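Local coordinates for peroxisomal membrane protein LPX1 (PDB 2Y6U), which hydrolyses acyl esters in peroxisomes, with lipase and phospholipase A activity, and has an alpha/beta hydrolase fold, at residues W68-P73 / S229-N234. Numbering follows the deposited sequence.
Sequences WEYYLP and SQILQN
Y70 and I231 bring the two backbones closest, with their CA atoms 6.5 Å apart. S229-N234 lies on helix 229-239. W68-P73 curls with helical backbone angles in the loop between strands 51-58 and 84-92. Y71 N donates a hydrogen bond to W68 O at 2.9 Å.

Y70 makes the largest share of the contact. Its CB points at the helix and meets I231 CG1 at 3.5 Å. The two side chains cross at about a right angle. I231 CD1 continues past Y70 CB and ends 4.5 Å from Y71 CE1, near the plane of that ring and at its edge. W68 CE3 lies over one face of the same ring. The Y70 ring stands with CG anti to the backbone N (chi1 177°), which swings the ring across the Q230 side chain, again at about a right angle. The extended Q230 chain brings its amide to the ring edge, with Q230 NE2 3.7 Å from Y70 CE2. Amide and ring planes are 73° apart, and this is a van der Waals contact. The phenol oxygens are held elsewhere: Y70 OH by D331, Y71 OH by the N326 carbonyl.

A water makes the polar link. It accepts from Y70 N at 2.9 Å and from N234 ND2 at 2.8 Å. It thus gives the Y70 amide a partner and ties the N234 side chain to the loop.

P330, at the start of helix 330-347, touches both Y70 and I231. The contact joins the loop after strand 51-58 of the central sheet to a helix inserted between strands 164-168 and 286-292, consistent with the cap-to-core packing of alpha/beta hydrolases.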
loop_
_atom_site.group_PDB
_atom_site.type_symbol
_atom_site.label_atom_id
_atom_site.label_comp_id
_atom_site.label_asym_id
_atom_site.label_seq_id
_atom_site.Cartn_x
_atom_site.Cartn_y
_atom_site.Cartn_z
ATOM N N TRP A 68 10.993 20.890 -10.649
ATOM C CA TRP A 68 11.807 19.938 -11.360
ATOM C C TRP A 68 11.891 20.172 -12.853
ATOM O O TRP A 68 12.708 19.528 -13.559
ATOM C CB TRP A 68 11.311 18.532 -11.095
ATOM C CG TRP A 68 11.087 18.182 -9.688
ATOM C CD1 TRP A 68 9.884 17.992 -9.086
ATOM C CD2 TRP A 68 12.089 17.951 -8.668
ATOM N NE1 TRP A 68 10.060 17.613 -7.786
ATOM C CE2 TRP A 68 11.389 17.561 -7.492
ATOM C CE3 TRP A 68 13.455 18.018 -8.634
ATOM C CZ2 TRP A 68 12.019 17.290 -6.333
ATOM C CZ3 TRP A 68 14.111 17.668 -7.431
ATOM C CH2 TRP A 68 13.384 17.325 -6.322
ATOM N N GLU A 69 11.131 21.129 -13.397
ATOM C CA GLU A 69 11.247 21.337 -14.829
ATOM C C GLU A 69 12.620 21.704 -15.344
ATOM O O GLU A 69 13.035 21.213 -16.410
ATOM C CB GLU A 69 10.155 22.303 -15.371
ATOM C CG GLU A 69 8.786 21.718 -15.109
ATOM C CD GLU A 69 7.612 22.687 -15.632
ATOM O OE1 GLU A 69 7.883 23.779 -16.149
ATOM O OE2 GLU A 69 6.464 22.351 -15.398
ATOM N N TYR A 70 13.347 22.551 -14.622
ATOM C CA TYR A 70 14.689 22.892 -14.954
ATOM C C TYR A 70 15.581 21.619 -15.108
ATOM O O TYR A 70 16.570 21.627 -15.809
ATOM C CB TYR A 70 15.228 23.824 -13.836
ATOM C CG TYR A 70 16.640 24.203 -14.016
ATOM C CD1 TYR A 70 17.668 23.438 -13.482
ATOM C CD2 TYR A 70 16.971 25.354 -14.724
ATOM C CE1 TYR A 70 18.992 23.796 -13.646
ATOM C CE2 TYR A 70 18.334 25.787 -14.885
ATOM C CZ TYR A 70 19.351 24.993 -14.345
ATOM O OH TYR A 70 20.618 25.381 -14.589
ATOM N N TYR A 71 15.258 20.572 -14.355
ATOM C CA TYR A 71 16.069 19.361 -14.391
ATOM C C TYR A 71 15.946 18.561 -15.684
ATOM O O TYR A 71 16.908 17.860 -16.108
ATOM C CB TYR A 71 15.655 18.419 -13.262
ATOM C CG TYR A 71 16.102 18.856 -11.857
ATOM C CD1 TYR A 71 15.790 20.128 -11.342
ATOM C CD2 TYR A 71 16.785 17.955 -11.012
ATOM C CE1 TYR A 71 16.205 20.536 -10.018
ATOM C CE2 TYR A 71 17.139 18.327 -9.726
ATOM C CZ TYR A 71 16.879 19.608 -9.236
ATOM O OH TYR A 71 17.270 19.957 -7.941
ATOM N N LEU A 72 14.769 18.645 -16.300
ATOM C CA LEU A 72 14.475 17.736 -17.428
ATOM C C LEU A 72 15.483 17.715 -18.558
ATOM O O LEU A 72 15.871 16.654 -18.954
ATOM C CB LEU A 72 13.057 18.016 -18.001
ATOM C CG LEU A 72 11.957 17.798 -17.003
ATOM C CD1 LEU A 72 10.581 18.377 -17.581
ATOM C CD2 LEU A 72 11.863 16.275 -16.581
ATOM N N PRO A 73 15.928 18.864 -19.091
ATOM C CA PRO A 73 16.893 18.740 -20.167
ATOM C C PRO A 73 18.303 18.388 -19.679
ATOM O O PRO A 73 19.149 18.103 -20.492
ATOM C CB PRO A 73 16.846 20.105 -20.870
ATOM C CG PRO A 73 16.065 20.981 -19.967
ATOM C CD PRO A 73 15.507 20.253 -18.866
ATOM N N SER A 229 17.538 31.604 -10.793
ATOM C CA SER A 229 16.612 32.552 -11.437
ATOM C C SER A 229 15.573 31.864 -12.386
ATOM O O SER A 229 14.439 32.328 -12.460
ATOM C CB SER A 229 17.384 33.670 -12.153
ATOM O OG SER A 229 18.264 33.044 -13.049
ATOM N N GLN A 230 15.952 30.788 -13.099
ATOM C CA GLN A 230 15.011 30.138 -14.001
ATOM C C GLN A 230 13.961 29.397 -13.201
ATOM O O GLN A 230 12.808 29.374 -13.610
ATOM C CB GLN A 230 15.677 29.174 -15.013
ATOM C CG GLN A 230 16.730 29.835 -15.868
ATOM C CD GLN A 230 17.404 28.926 -16.950
ATOM O OE1 GLN A 230 18.551 29.191 -17.352
ATOM N NE2 GLN A 230 16.697 27.902 -17.418
ATOM N N ILE A 231 14.338 28.766 -12.086
ATOM C CA ILE A 231 13.370 28.039 -11.281
ATOM C C ILE A 231 12.401 28.989 -10.564
ATOM O O ILE A 231 11.205 28.783 -10.548
ATOM C CB ILE A 231 14.078 27.061 -10.286
ATOM C CG1 ILE A 231 14.911 26.034 -11.090
ATOM C CG2 ILE A 231 13.123 26.310 -9.374
ATOM C CD1 ILE A 231 15.696 24.998 -10.198
ATOM N N LEU A 232 12.928 30.076 -10.070
ATOM C CA LEU A 232 12.094 31.136 -9.502
ATOM C C LEU A 232 11.076 31.678 -10.516
ATOM O O LEU A 232 9.870 31.773 -10.212
ATOM C CB LEU A 232 13.002 32.231 -8.957
ATOM C CG LEU A 232 12.331 33.412 -8.283
ATOM C CD1 LEU A 232 11.371 32.879 -7.191
ATOM C CD2 LEU A 232 13.465 34.369 -7.731
ATOM N N GLN A 233 11.527 31.945 -11.738
ATOM C CA GLN A 233 10.636 32.410 -12.792
ATOM C C GLN A 233 9.599 31.307 -13.051
ATOM O O GLN A 233 8.439 31.624 -13.192
ATOM C CB GLN A 233 11.388 32.731 -14.089
ATOM C CG GLN A 233 10.507 33.409 -15.184
ATOM C CD GLN A 233 9.970 34.737 -14.715
ATOM O OE1 GLN A 233 10.751 35.614 -14.379
ATOM N NE2 GLN A 233 8.643 34.910 -14.722
ATOM N N ASN A 234 10.010 30.045 -13.159
ATOM C CA ASN A 234 9.025 28.947 -13.344
ATOM C C ASN A 234 8.010 28.856 -12.201
ATOM O O ASN A 234 6.820 28.644 -12.450
ATOM C CB ASN A 234 9.709 27.623 -13.418
ATOM C CG ASN A 234 10.518 27.473 -14.639
ATOM O OD1 ASN A 234 10.339 28.246 -15.641
ATOM N ND2 ASN A 234 11.448 26.480 -14.597
HETATM O O HOH W 1 12.009 24.392 -12.803
#